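Local coordinates for protein putative peptidase (Clostridium acetobutylicum, PDB 3K9T) that binds one zinc ion per subunit of its homotrimer and may take part in the biosynthesis of modified polysaccharides, with no peptidase activity expected despite its aminopeptidase-like fold, at residues A[3-8]-A[212-217]; A[178-183]-A[244-249]; A[225-230]-A[296-301]; A[258-263]-A[281-286]. All blocks are in the same frame, centred on the assembly; numbering follows the deposited sequence.

Interaction 1 of 4, residues A[3-8]-A[212-217]; sequences EEINKY and SKLKTK
Y8 and L214 bring the short N-terminal helix 5-10 against the loop that joins helix 194-211 to strand 219-225 in the aminopeptidase-like alpha/beta fold. No direct hydrogen bond crosses the contact. K213 can be followed outward from its backbone. CG stands anti to the carbonyl carbon (chi1 -65°), and the chain runs on nearly straight past the end of Y8. CB lies 3.4 Å from Y8 OH. CG is a little farther from that oxygen. CD comes closest, 3.2 Å from Y8 OH, so the hydroxyl rests against the methylene chain of K213. The two side chains cross at about a right angle. Beyond CD the lysine turns at chi4 and leads away from Y8. NZ bonds to a bound methylpentanediol, probably from the crystallisation liquor, and weakly to K209 O.

L214 fills the buried side of the contact with its two methyl groups. CD2 lies 3.7 Å from E4 CB and also passes Y8 CE2 at an oblique approach to the ring. E4 and L214 run alongside each other in opposite directions. CD1 reaches the other way, 3.9 Å from I5 CG1, where the two side chains cross. M2 also packs on L214. Helix 336-355 meets the N-terminal helix too, with Y351 touching I5 and Y343 and L347 touching Y8.

The outer side of the contact is polar. A water donates to E4 OE1 at 2.7 Å and takes a weak bond from the backbone N of K215, 3.4 Å from the water oxygen.

Interaction 2 of 4, residues A[178-183]-A[244-249]; sequences LEEEIL and NIKMGL
This is a parallel strand pairing in the middle of the main mixed sheet, where strand 181-187 runs beside strand 245-250. The axes of strands 181-183 and 245-249 lie 20° apart. E181 N starts the ladder with a bond to N244 O at 2.8 Å. E181 O then accepts K246 N at 2.8 Å. Next, L183 N gives to M247 O, and L249 N gives to L183 O.

Between E181 and I182 the register slips by one residue. This is a beta bulge, with K246 as the extra residue, its backbone angles close to helical. The sheet is the core of the zinc-exopeptidase-like fold.

At the bulge the K246 side chain turns toward 178-183, and K246 NZ forms a salt bridge with E180 OE1 at 3.2 Å; as a hydrogen bond it is weak. E181, I245 and L183 share one face. I245 CG2 packs 3.9 Å from L183 CB, and I245 CG1 lies 3.7 Å from E181 OE2. That same carboxylate oxygen pairs with R221 on strand 219-225. E181 OE1 accepts a hydrogen bond from a water, which in turn accepts one from N244 ND2, 3.0 Å from the water oxygen. I182 and M247, a selenomethionine, point together to the other face, where both meet I353 of helix 336-355.

Interaction 3 of 4, residues A[225-230]-A[296-301]; sequences APETIG and GSDERQ. With IMD (imidazole), chain E.
D298 OD1 is gripped by three donors, one of them weak. T228 N donates to it at 2.7 Å on the syn lone pair, with a fairly straight N-H (158°). A water donates to it at 3.0 Å, and S231 OG adds a weak bond. The same water links OD1 to T228 OG1 and to Q301 NE2, and it lies over a face of the R300 guanidinium. T228 OG1 is over a face of that group too, 3.1 Å from R300 NH2 but at a poor angle for a bond. R300 NH2 instead forms a salt bridge to E367 of the second subunit, whose backbone N donates to Q301 OE1. R300 NH1 bonds weakly to G296 O.

E227 is extended, with CG anti to the backbone N (chi1 -164°), which carries its carboxylate across to S297. S297 OG donates to E227 OE2; the modelled 2.5 Å is very short, so its exact length is doubtful. An imidazole, probably from the crystallisation liquor, donates from N1 to the same E227 OE2 at 2.6 Å.

The E227 side chain lies about 6 Å from the bound zinc ion and about 5 Å from zinc ligand H190. The imidazole is consistent with a carboxylate that can receive an N-H donor near the metal; no natural ligand follows from it.

Interaction 4 of 4, residues A[258-263]-A[281-286]; sequences GIKNYK and MHCGSE
Two successive bends in K260, chi3 -76° and chi4 -65°, curl its tip toward C283 and S285. They also carry NZ back toward the backbone N of the same residue. A single water sits between those two nitrogens and the other segment. It accepts K260 N at 2.9 Å and K260 NZ at 2.8 Å, and donates to E286 O at 2.7 Å. No direct hydrogen bond joins the two segments, so this water carries the polar link. NZ also forms a salt bridge with D341 of helix 336-355, which gives the buried charge a partner.

The carbon part of the lysine packs on the turn that follows helix 271-282. K260 CE lies 4.0 Å from C283 SG; the charged K260 NZ passes S285 CB at 4.0 Å. C283 SG is held by its own segment. It accepts S285 N at 3.6 Å in a nearly straight bond (161°). G284, between them, has a positive phi and turns the chain out of the helix.

Nearer the surface, I259 leans obliquely across E286. I259 CB is 3.6 Å from E286 O, and I259 CG2 is 3.8 Å from E286 CB. E286 then leads into strand 287-290, which lies parallel to 260-263 at the edge of the main sheet. Strand 260-263, helix 271-282 and strand 287-290 form a beta-alpha-beta crossover, and this contact joins the beginning of its first strand and the residue before it to the turn between the helix and the second strand.

Interaction 2 is the buried one, a backbone ladder inside the main sheet. Interaction 4 lies at the surface, relies on one water, and sits at the edge of the same sheet. The two meet where L249 packs on Y262. Interaction 1 is partly buried and lies on the periphery, with apolar side chains inside and a water outside. It adjoins interaction 2 through a probable backbone bond from L178 to K217. Interaction 3 is the polar one near the zinc, built on carboxylates, and its R300 and Q301 also reach the second subunit. Its E299 pairs with K263 of interaction 4. Helix 336-355 touches interactions 1 and 2, and its D341 pairs with K260 of interaction 4.

Interaction 1 of 4, residues A[3-8]-A[212-217]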
loop_
_atom_site.group_PDB
_atom_site.type_symbol
_atom_site.label_atom_id
_atom_site.label_comp_id
_atom_site.label_asym_id
_atom_site.label_seq_id
_atom_site.Cartn_x
_atom_site.Cartn_y
_atom_site.Cartn_z
ATOM N N GLU A 3 13.637 -27.295 -20.025
ATOM C CA GLU A 3 14.955 -27.332 -19.413
ATOM C C GLU A 3 16.033 -27.261 -20.512
ATOM O O GLU A 3 17.165 -26.833 -20.257
ATOM C CB GLU A 3 15.137 -28.555 -18.491
ATOM C CG GLU A 3 14.292 -28.535 -17.208
ATOM C CD GLU A 3 14.450 -27.267 -16.320
ATOM O OE1 GLU A 3 15.584 -26.841 -16.070
ATOM O OE2 GLU A 3 13.431 -26.702 -15.840
ATOM N N GLU A 4 15.667 -27.631 -21.736
ATOM C CA GLU A 4 16.566 -27.464 -22.878
ATOM C C GLU A 4 16.993 -26.014 -23.162
ATOM O O GLU A 4 17.999 -25.801 -23.823
ATOM C CB GLU A 4 15.964 -28.087 -24.130
ATOM C CG GLU A 4 15.975 -29.625 -24.088
ATOM C CD GLU A 4 15.759 -30.227 -25.450
ATOM O OE1 GLU A 4 15.162 -29.533 -26.308
ATOM O OE2 GLU A 4 16.187 -31.388 -25.670
ATOM N N ILE A 5 16.243 -25.036 -22.663
ATOM C CA ILE A 5 16.643 -23.643 -22.774
ATOM C C ILE A 5 17.913 -23.364 -21.944
ATOM O O ILE A 5 18.642 -22.411 -22.224
ATOM C CB ILE A 5 15.501 -22.674 -22.320
ATOM C CG1 ILE A 5 15.431 -21.436 -23.220
ATOM C CG2 ILE A 5 15.679 -22.278 -20.888
ATOM C CD1 ILE A 5 14.199 -20.554 -22.992
ATOM N N ASN A 6 18.177 -24.177 -20.922
ATOM C CA ASN A 6 19.294 -23.906 -20.021
ATOM C C ASN A 6 20.640 -23.811 -20.747
ATOM O O ASN A 6 21.464 -22.994 -20.399
ATOM C CB ASN A 6 19.380 -24.945 -18.905
ATOM C CG ASN A 6 18.138 -24.987 -18.007
ATOM O OD1 ASN A 6 17.210 -24.182 -18.114
ATOM N ND2 ASN A 6 18.120 -25.963 -17.118
ATOM N N LYS A 7 20.847 -24.626 -21.771
ATOM C CA LYS A 7 22.126 -24.643 -22.469
ATOM C C LYS A 7 22.293 -23.349 -23.244
ATOM O O LYS A 7 23.421 -22.877 -23.379
ATOM C CB LYS A 7 22.291 -25.893 -23.379
ATOM C CG LYS A 7 21.173 -26.063 -24.427
ATOM C CD LYS A 7 21.202 -27.395 -25.252
ATOM C CE LYS A 7 19.785 -27.750 -25.892
ATOM N NZ LYS A 7 18.896 -28.674 -25.051
ATOM N N TYR A 8 21.183 -22.791 -23.749
ATOM C CA TYR A 8 21.224 -21.514 -24.449
ATOM C C TYR A 8 21.569 -20.373 -23.480
ATOM O O TYR A 8 22.366 -19.487 -23.813
ATOM C CB TYR A 8 19.901 -21.217 -25.166
ATOM C CG TYR A 8 19.619 -22.171 -26.312
ATOM C CD1 TYR A 8 20.185 -21.990 -27.566
ATOM C CD2 TYR A 8 18.785 -23.247 -26.138
ATOM C CE1 TYR A 8 19.931 -22.886 -28.601
ATOM C CE2 TYR A 8 18.529 -24.132 -27.149
ATOM C CZ TYR A 8 19.106 -23.961 -28.375
ATOM O OH TYR A 8 18.806 -24.871 -29.364
ATOM N N SER A 212 12.781 -21.729 -31.796
ATOM C CA SER A 212 12.617 -22.612 -32.933
ATOM C C SER A 212 13.025 -24.046 -32.686
ATOM O O SER A 212 12.523 -24.938 -33.343
ATOM C CB SER A 212 13.502 -22.122 -34.083
ATOM O OG SER A 212 12.920 -21.017 -34.702
ATOM N N LYS A 213 13.994 -24.239 -31.807
ATOM C CA LYS A 213 14.559 -25.542 -31.553
ATOM C C LYS A 213 13.935 -26.261 -30.364
ATOM O O LYS A 213 14.342 -27.378 -30.052
ATOM C CB LYS A 213 16.059 -25.361 -31.362
ATOM C CG LYS A 213 16.717 -24.870 -32.672
ATOM C CD LYS A 213 18.173 -24.551 -32.526
ATOM C CE LYS A 213 18.831 -24.327 -33.896
ATOM N NZ LYS A 213 18.230 -23.258 -34.676
ATOM N N LEU A 214 12.932 -25.645 -29.732
ATOM C CA LEU A 214 12.304 -26.170 -28.522
ATOM C C LEU A 214 10.822 -26.485 -28.725
ATOM O O LEU A 214 10.156 -25.910 -29.582
ATOM C CB LEU A 214 12.409 -25.127 -27.412
ATOM C CG LEU A 214 13.775 -24.547 -27.065
ATOM C CD1 LEU A 214 13.624 -23.562 -25.931
ATOM C CD2 LEU A 214 14.708 -25.665 -26.662
ATOM N N LYS A 215 10.302 -27.386 -27.908
ATOM C CA LYS A 215 8.890 -27.733 -27.936
ATOM C C LYS A 215 8.208 -26.833 -26.892
ATOM O O LYS A 215 8.341 -27.064 -25.707
ATOM C CB LYS A 215 8.737 -29.213 -27.582
ATOM C CG LYS A 215 7.277 -29.745 -27.568
ATOM C CD LYS A 215 7.219 -31.238 -27.135
ATOM C CE LYS A 215 5.796 -31.696 -26.739
ATOM N NZ LYS A 215 4.902 -31.880 -27.915
ATOM N N THR A 216 7.491 -25.801 -27.331
ATOM C CA THR A 216 6.894 -24.825 -26.406
ATOM C C THR A 216 5.410 -25.048 -26.178
ATOM O O THR A 216 4.733 -25.585 -27.039
ATOM C CB THR A 216 7.093 -23.357 -26.904
ATOM O OG1 THR A 216 6.413 -23.167 -28.160
ATOM C CG2 THR A 216 8.561 -23.045 -27.063
ATOM N N LYS A 217 4.932 -24.641 -24.996
ATOM C CA LYS A 217 3.506 -24.714 -24.620
ATOM C C LYS A 217 2.776 -23.619 -25.372
ATOM O O LYS A 217 1.738 -23.846 -26.006
ATOM C CB LYS A 217 3.329 -24.518 -23.095
ATOM C CG LYS A 217 1.874 -24.419 -22.526
ATOM C CD LYS A 217 1.907 -24.211 -20.966
ATOM C CE LYS A 217 0.676 -23.450 -20.393
ATOM N NZ LYS A 217 0.437 -23.677 -18.916
HETATM O O HOH W 1 12.640 -28.773 -25.928
#

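Interaction 2 of 4, residues A[178-183]-A[244-249]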
loop_
_atom_site.group_PDB
_atom_site.type_symbol
_atom_site.label_atom_id
_atom_site.label_comp_id
_atom_site.label_asym_id
_atom_site.label_seq_id
_atom_site.Cartn_x
_atom_site.Cartn_y
_atom_site.Cartn_z
ATOM N N LEU A 178 -0.390 -24.835 -27.511
ATOM C CA LEU A 178 -1.551 -23.976 -27.424
ATOM C C LEU A 178 -1.497 -22.819 -28.382
ATOM O O LEU A 178 -0.421 -22.352 -28.721
ATOM C CB LEU A 178 -1.642 -23.401 -26.017
ATOM C CG LEU A 178 -1.759 -24.362 -24.832
ATOM C CD1 LEU A 178 -1.975 -23.496 -23.625
ATOM C CD2 LEU A 178 -2.919 -25.413 -24.963
ATOM N N GLU A 179 -2.673 -22.339 -28.781
ATOM C CA GLU A 179 -2.817 -21.148 -29.609
ATOM C C GLU A 179 -2.538 -19.862 -28.848
ATOM O O GLU A 179 -2.338 -18.811 -29.462
ATOM C CB GLU A 179 -4.241 -21.023 -30.154
ATOM C CG GLU A 179 -4.580 -22.005 -31.261
ATOM C CD GLU A 179 -5.981 -21.797 -31.878
ATOM O OE1 GLU A 179 -6.319 -20.641 -32.262
ATOM O OE2 GLU A 179 -6.717 -22.818 -32.000
ATOM N N GLU A 180 -2.576 -19.907 -27.522
ATOM C CA GLU A 180 -2.285 -18.704 -26.761
ATOM C C GLU A 180 -0.885 -18.299 -27.125
ATOM O O GLU A 180 0.006 -19.133 -27.267
ATOM C CB GLU A 180 -2.431 -18.931 -25.285
ATOM C CG GLU A 180 -3.865 -18.961 -24.868
ATOM C CD GLU A 180 -4.066 -19.784 -23.636
ATOM O OE1 GLU A 180 -3.617 -19.341 -22.543
ATOM O OE2 GLU A 180 -4.670 -20.876 -23.793
ATOM N N GLU A 181 -0.706 -17.005 -27.274
ATOM C CA GLU A 181 0.413 -16.507 -27.990
ATOM C C GLU A 181 1.175 -15.472 -27.187
ATOM O O GLU A 181 0.571 -14.641 -26.491
ATOM C CB GLU A 181 -0.153 -15.878 -29.253
ATOM C CG GLU A 181 0.817 -15.603 -30.316
ATOM C CD GLU A 181 0.144 -15.065 -31.555
ATOM O OE1 GLU A 181 -0.724 -15.760 -32.136
ATOM O OE2 GLU A 181 0.517 -13.951 -31.971
ATOM N N ILE A 182 2.496 -15.543 -27.271
ATOM C CA ILE A 182 3.369 -14.534 -26.695
ATOM C C ILE A 182 3.918 -13.764 -27.930
ATOM O O ILE A 182 4.381 -14.407 -28.893
ATOM C CB ILE A 182 4.517 -15.167 -25.881
ATOM C CG1 ILE A 182 3.975 -16.123 -24.801
ATOM C CG2 ILE A 182 5.476 -14.099 -25.363
ATOM C CD1 ILE A 182 3.055 -15.532 -23.730
ATOM N N LEU A 183 3.818 -12.424 -27.907
ATOM C CA LEU A 183 4.219 -11.543 -29.009
ATOM C C LEU A 183 5.506 -10.791 -28.658
ATOM O O LEU A 183 5.602 -10.157 -27.606
ATOM C CB LEU A 183 3.096 -10.532 -29.299
ATOM C CG LEU A 183 3.261 -9.503 -30.454
ATOM C CD1 LEU A 183 3.275 -10.128 -31.916
ATOM C CD2 LEU A 183 2.214 -8.397 -30.324
ATOM N N ASN A 244 -5.900 -14.193 -28.988
ATOM C CA ASN A 244 -4.949 -15.171 -28.483
ATOM C C ASN A 244 -3.693 -14.587 -27.867
ATOM O O ASN A 244 -2.946 -15.332 -27.261
ATOM C CB ASN A 244 -4.468 -16.082 -29.611
ATOM C CG ASN A 244 -5.589 -16.896 -30.245
ATOM O OD1 ASN A 244 -6.542 -17.286 -29.583
ATOM N ND2 ASN A 244 -5.444 -17.189 -31.534
ATOM N N ILE A 245 -3.398 -13.307 -28.065
ATOM C CA ILE A 245 -2.141 -12.754 -27.541
ATOM C C ILE A 245 -2.249 -12.517 -26.028
ATOM O O ILE A 245 -2.913 -11.600 -25.555
ATOM C CB ILE A 245 -1.733 -11.498 -28.296
ATOM C CG1 ILE A 245 -1.547 -11.857 -29.778
ATOM C CG2 ILE A 245 -0.472 -10.907 -27.679
ATOM C CD1 ILE A 245 -1.597 -10.650 -30.709
ATOM N N LYS A 246 -1.600 -13.390 -25.268
ATOM C CA LYS A 246 -1.747 -13.414 -23.818
ATOM C C LYS A 246 -0.862 -12.333 -23.231
ATOM O O LYS A 246 -1.216 -11.721 -22.268
ATOM C CB LYS A 246 -1.353 -14.796 -23.263
ATOM C CG LYS A 246 -2.133 -15.290 -22.015
ATOM C CD LYS A 246 -1.249 -16.179 -21.022
ATOM C CE LYS A 246 -1.919 -17.442 -20.369
ATOM N NZ LYS A 246 -3.360 -17.375 -19.985
HETATM N N MSE A 247 0.292 -12.115 -23.839
HETATM C CA MSE A 247 1.264 -11.166 -23.351
HETATM C C MSE A 247 2.284 -10.818 -24.451
HETATM O O MSE A 247 2.347 -11.451 -25.495
HETATM C CB MSE A 247 1.933 -11.683 -22.067
HETATM C CG MSE A 247 2.637 -13.044 -22.114
HETATM SE SE MSE A 247 3.111 -13.636 -20.310
HETATM C CE MSE A 247 1.968 -15.178 -20.019
ATOM N N GLY A 248 3.051 -9.764 -24.237
ATOM C CA GLY A 248 4.021 -9.359 -25.234
ATOM C C GLY A 248 5.086 -8.436 -24.702
ATOM O O GLY A 248 4.914 -7.849 -23.655
ATOM N N LEU A 249 6.188 -8.330 -25.439
ATOM C CA LEU A 249 7.286 -7.448 -25.096
ATOM C C LEU A 249 7.803 -6.752 -26.350
ATOM O O LEU A 249 7.961 -7.402 -27.365
ATOM C CB LEU A 249 8.440 -8.251 -24.451
ATOM C CG LEU A 249 8.324 -8.748 -23.011
ATOM C CD1 LEU A 249 9.478 -9.669 -22.685
ATOM C CD2 LEU A 249 8.259 -7.579 -22.043
HETATM O O HOH W 2 -3.367 -15.370 -32.632
#

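Interaction 3 of 4, residues A[225-230]-A[296-301]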
loop_
_atom_site.group_PDB
_atom_site.type_symbol
_atom_site.label_atom_id
_atom_site.label_comp_id
_atom_site.label_asym_id
_atom_site.label_seq_id
_atom_site.Cartn_x
_atom_site.Cartn_y
_atom_site.Cartn_z
ATOM N N ALA A 225 8.888 -4.698 -37.905
ATOM C CA ALA A 225 8.081 -3.729 -38.638
ATOM C C ALA A 225 8.555 -2.330 -38.298
ATOM O O ALA A 225 9.098 -2.118 -37.197
ATOM C CB ALA A 225 6.646 -3.888 -38.256
ATOM N N PRO A 226 8.354 -1.363 -39.218
ATOM C CA PRO A 226 8.710 0.013 -38.845
ATOM C C PRO A 226 7.928 0.463 -37.638
ATOM O O PRO A 226 6.751 0.093 -37.510
ATOM C CB PRO A 226 8.252 0.845 -40.067
ATOM C CG PRO A 226 7.286 -0.022 -40.821
ATOM C CD PRO A 226 7.800 -1.425 -40.581
ATOM N N GLU A 227 8.530 1.304 -36.796
ATOM C CA GLU A 227 7.811 1.789 -35.627
ATOM C C GLU A 227 6.535 2.561 -35.981
ATOM O O GLU A 227 6.452 3.244 -36.994
ATOM C CB GLU A 227 8.693 2.640 -34.709
ATOM C CG GLU A 227 8.066 2.826 -33.297
ATOM C CD GLU A 227 8.932 3.629 -32.346
ATOM O OE1 GLU A 227 9.287 4.752 -32.714
ATOM O OE2 GLU A 227 9.232 3.162 -31.221
ATOM N N THR A 228 5.545 2.424 -35.109
ATOM C CA THR A 228 4.283 3.104 -35.214
ATOM C C THR A 228 3.496 2.652 -36.422
ATOM O O THR A 228 2.563 1.903 -36.260
ATOM C CB THR A 228 4.424 4.672 -35.087
ATOM O OG1 THR A 228 4.913 4.937 -33.787
ATOM C CG2 THR A 228 3.085 5.415 -35.216
ATOM N N ILE A 229 3.867 3.114 -37.610
ATOM C CA ILE A 229 3.137 2.759 -38.841
ATOM C C ILE A 229 3.104 1.230 -39.103
ATOM O O ILE A 229 2.073 0.677 -39.550
ATOM C CB ILE A 229 3.657 3.561 -40.078
ATOM C CG1 ILE A 229 2.777 3.282 -41.296
ATOM C CG2 ILE A 229 5.148 3.294 -40.354
ATOM C CD1 ILE A 229 1.271 3.625 -41.077
ATOM N N GLY A 230 4.206 0.553 -38.779
ATOM C CA GLY A 230 4.283 -0.903 -38.938
ATOM C C GLY A 230 3.376 -1.655 -37.992
ATOM O O GLY A 230 2.611 -2.465 -38.425
ATOM N N GLY A 296 6.862 6.531 -26.331
ATOM C CA GLY A 296 8.019 5.650 -26.422
ATOM C C GLY A 296 7.916 4.798 -27.677
ATOM O O GLY A 296 7.911 5.331 -28.770
ATOM N N SER A 297 7.831 3.478 -27.541
ATOM C CA SER A 297 7.759 2.614 -28.721
ATOM C C SER A 297 6.380 1.974 -28.880
ATOM O O SER A 297 5.425 2.481 -28.338
ATOM C CB SER A 297 8.876 1.574 -28.732
ATOM O OG SER A 297 8.987 1.015 -30.034
ATOM N N ASP A 298 6.289 0.860 -29.617
ATOM C CA ASP A 298 4.979 0.326 -30.100
ATOM C C ASP A 298 4.011 -0.180 -29.047
ATOM O O ASP A 298 2.882 -0.521 -29.367
ATOM C CB ASP A 298 5.193 -0.728 -31.166
ATOM C CG ASP A 298 5.831 -0.160 -32.442
ATOM O OD1 ASP A 298 5.290 0.807 -33.017
ATOM O OD2 ASP A 298 6.866 -0.701 -32.868
ATOM N N GLU A 299 4.441 -0.228 -27.791
ATOM C CA GLU A 299 3.541 -0.557 -26.681
ATOM C C GLU A 299 2.381 0.434 -26.623
ATOM O O GLU A 299 1.290 0.085 -26.174
ATOM C CB GLU A 299 4.297 -0.629 -25.358
ATOM C CG GLU A 299 4.883 0.687 -24.870
ATOM C CD GLU A 299 6.225 1.029 -25.469
ATOM O OE1 GLU A 299 6.702 0.270 -26.352
ATOM O OE2 GLU A 299 6.794 2.064 -25.028
ATOM N N ARG A 300 2.592 1.658 -27.121
ATOM C CA ARG A 300 1.460 2.593 -27.345
ATOM C C ARG A 300 0.376 2.105 -28.280
ATOM O O ARG A 300 -0.818 2.349 -28.051
ATOM C CB ARG A 300 1.903 3.971 -27.831
ATOM C CG ARG A 300 3.093 4.007 -28.708
ATOM C CD ARG A 300 3.806 5.330 -28.539
ATOM N NE ARG A 300 3.570 6.110 -29.728
ATOM C CZ ARG A 300 4.521 6.495 -30.567
ATOM N NH1 ARG A 300 5.798 6.258 -30.294
ATOM N NH2 ARG A 300 4.201 7.160 -31.672
ATOM N N GLN A 301 0.762 1.449 -29.357
ATOM C CA GLN A 301 -0.268 0.923 -30.259
ATOM C C GLN A 301 -0.912 -0.296 -29.606
ATOM O O GLN A 301 -2.113 -0.373 -29.512
ATOM C CB GLN A 301 0.279 0.646 -31.653
ATOM C CG GLN A 301 1.189 1.753 -32.203
ATOM C CD GLN A 301 0.558 3.124 -32.213
ATOM O OE1 GLN A 301 -0.676 3.257 -32.263
ATOM N NE2 GLN A 301 1.405 4.170 -32.191
HETATM N N1 IMD E . 11.111 4.759 -30.296
HETATM C C2 IMD E . 12.027 4.645 -31.283
HETATM N N3 IMD E . 13.026 5.486 -31.028
HETATM C C4 IMD E . 12.766 6.124 -29.871
HETATM C C5 IMD E . 11.548 5.660 -29.404
HETATM O O HOH W 3 6.384 -1.857 -35.191
HETATM O O HOH W 4 4.267 3.274 -31.747
#

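Interaction 4 of 4, residues A[258-263]-A[281-286]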
loop_
_atom_site.group_PDB
_atom_site.type_symbol
_atom_site.label_atom_id
_atom_site.label_comp_id
_atom_site.label_asym_id
_atom_site.label_seq_id
_atom_site.Cartn_x
_atom_site.Cartn_y
_atom_site.Cartn_z
ATOM N N GLY A 258 24.750 -0.434 -19.823
ATOM C CA GLY A 258 23.954 -0.065 -18.646
ATOM C C GLY A 258 23.074 -1.129 -18.028
ATOM O O GLY A 258 23.012 -2.254 -18.501
ATOM N N ILE A 259 22.350 -0.756 -16.978
ATOM C CA ILE A 259 21.487 -1.694 -16.285
ATOM C C ILE A 259 20.193 -1.949 -17.118
ATOM O O ILE A 259 19.866 -1.174 -18.018
ATOM C CB ILE A 259 21.143 -1.213 -14.825
ATOM C CG1 ILE A 259 20.337 0.079 -14.832
ATOM C CG2 ILE A 259 22.426 -1.041 -13.940
ATOM C CD1 ILE A 259 19.434 0.272 -13.556
ATOM N N LYS A 260 19.486 -3.040 -16.809
ATOM C CA LYS A 260 18.195 -3.359 -17.445
ATOM C C LYS A 260 17.083 -2.459 -16.920
ATOM O O LYS A 260 17.084 -2.039 -15.762
ATOM C CB LYS A 260 17.819 -4.834 -17.225
ATOM C CG LYS A 260 18.767 -5.863 -17.940
ATOM C CD LYS A 260 18.423 -7.299 -17.596
ATOM C CE LYS A 260 18.891 -7.675 -16.207
ATOM N NZ LYS A 260 20.359 -7.657 -16.106
ATOM N N ASN A 261 16.169 -2.126 -17.817
ATOM C CA ASN A 261 15.006 -1.333 -17.531
ATOM C C ASN A 261 13.759 -2.019 -18.066
ATOM O O ASN A 261 13.698 -2.372 -19.230
ATOM C CB ASN A 261 15.120 0.020 -18.225
ATOM C CG ASN A 261 16.025 0.993 -17.494
ATOM O OD1 ASN A 261 15.574 1.684 -16.608
ATOM N ND2 ASN A 261 17.295 1.068 -17.890
ATOM N N TYR A 262 12.749 -2.177 -17.219
ATOM C CA TYR A 262 11.457 -2.723 -17.645
ATOM C C TYR A 262 10.341 -1.708 -17.576
ATOM O O TYR A 262 10.055 -1.163 -16.516
ATOM C CB TYR A 262 11.043 -3.916 -16.789
ATOM C CG TYR A 262 9.706 -4.477 -17.224
ATOM C CD1 TYR A 262 9.531 -5.000 -18.505
ATOM C CD2 TYR A 262 8.629 -4.498 -16.365
ATOM C CE1 TYR A 262 8.302 -5.540 -18.921
ATOM C CE2 TYR A 262 7.385 -5.036 -16.769
ATOM C CZ TYR A 262 7.230 -5.555 -18.041
ATOM O OH TYR A 262 5.999 -6.069 -18.419
ATOM N N LYS A 263 9.704 -1.465 -18.713
ATOM C CA LYS A 263 8.492 -0.646 -18.764
ATOM C C LYS A 263 7.304 -1.596 -18.683
ATOM O O LYS A 263 7.157 -2.519 -19.484
ATOM C CB LYS A 263 8.435 0.192 -20.042
ATOM C CG LYS A 263 7.157 0.994 -20.257
ATOM C CD LYS A 263 7.286 1.848 -21.527
ATOM C CE LYS A 263 6.005 2.613 -21.871
ATOM N NZ LYS A 263 6.225 3.562 -23.006
HETATM N N MSE A 281 14.267 -9.289 -10.135
HETATM C CA MSE A 281 14.442 -9.286 -8.684
HETATM C C MSE A 281 15.558 -10.262 -8.219
HETATM O O MSE A 281 16.328 -9.986 -7.279
HETATM C CB MSE A 281 13.103 -9.649 -8.063
HETATM C CG MSE A 281 13.112 -9.717 -6.567
HETATM SE SE MSE A 281 11.316 -10.088 -5.898
HETATM C CE MSE A 281 10.253 -8.800 -6.975
ATOM N N HIS A 282 15.640 -11.402 -8.884
ATOM C CA HIS A 282 16.543 -12.448 -8.454
ATOM C C HIS A 282 17.718 -12.634 -9.379
ATOM O O HIS A 282 18.507 -13.511 -9.179
ATOM C CB HIS A 282 15.777 -13.757 -8.311
ATOM C CG HIS A 282 14.809 -13.744 -7.179
ATOM N ND1 HIS A 282 15.201 -13.950 -5.876
ATOM C CD2 HIS A 282 13.469 -13.533 -7.146
ATOM C CE1 HIS A 282 14.141 -13.882 -5.089
ATOM N NE2 HIS A 282 13.077 -13.629 -5.835
ATOM N N CYS A 283 17.872 -11.758 -10.352
ATOM C CA CYS A 283 18.887 -11.953 -11.366
ATOM C C CYS A 283 20.302 -11.561 -10.933
ATOM O O CYS A 283 21.245 -11.876 -11.614
ATOM C CB CYS A 283 18.497 -11.221 -12.642
ATOM S SG CYS A 283 18.871 -9.473 -12.682
ATOM N N GLY A 284 20.451 -10.854 -9.833
ATOM C CA GLY A 284 21.766 -10.532 -9.358
ATOM C C GLY A 284 22.422 -9.280 -9.890
ATOM O O GLY A 284 23.566 -9.018 -9.541
ATOM N N SER A 285 21.719 -8.509 -10.718
ATOM C CA SER A 285 22.189 -7.178 -11.153
ATOM C C SER A 285 21.168 -6.144 -10.765
ATOM O O SER A 285 20.058 -6.473 -10.360
ATOM C CB SER A 285 22.383 -7.093 -12.666
ATOM O OG SER A 285 23.330 -8.038 -13.084
ATOM N N GLU A 286 21.570 -4.888 -10.893
ATOM C CA GLU A 286 20.685 -3.769 -10.678
ATOM C C GLU A 286 19.777 -3.654 -11.853
ATOM O O GLU A 286 20.130 -4.082 -12.934
ATOM C CB GLU A 286 21.451 -2.467 -10.571
ATOM C CG GLU A 286 22.252 -2.266 -9.266
ATOM C CD GLU A 286 22.735 -0.816 -9.099
ATOM O OE1 GLU A 286 22.075 0.122 -9.643
ATOM O OE2 GLU A 286 23.776 -0.616 -8.420
HETATM O O HOH W 5 21.027 -5.034 -15.309
#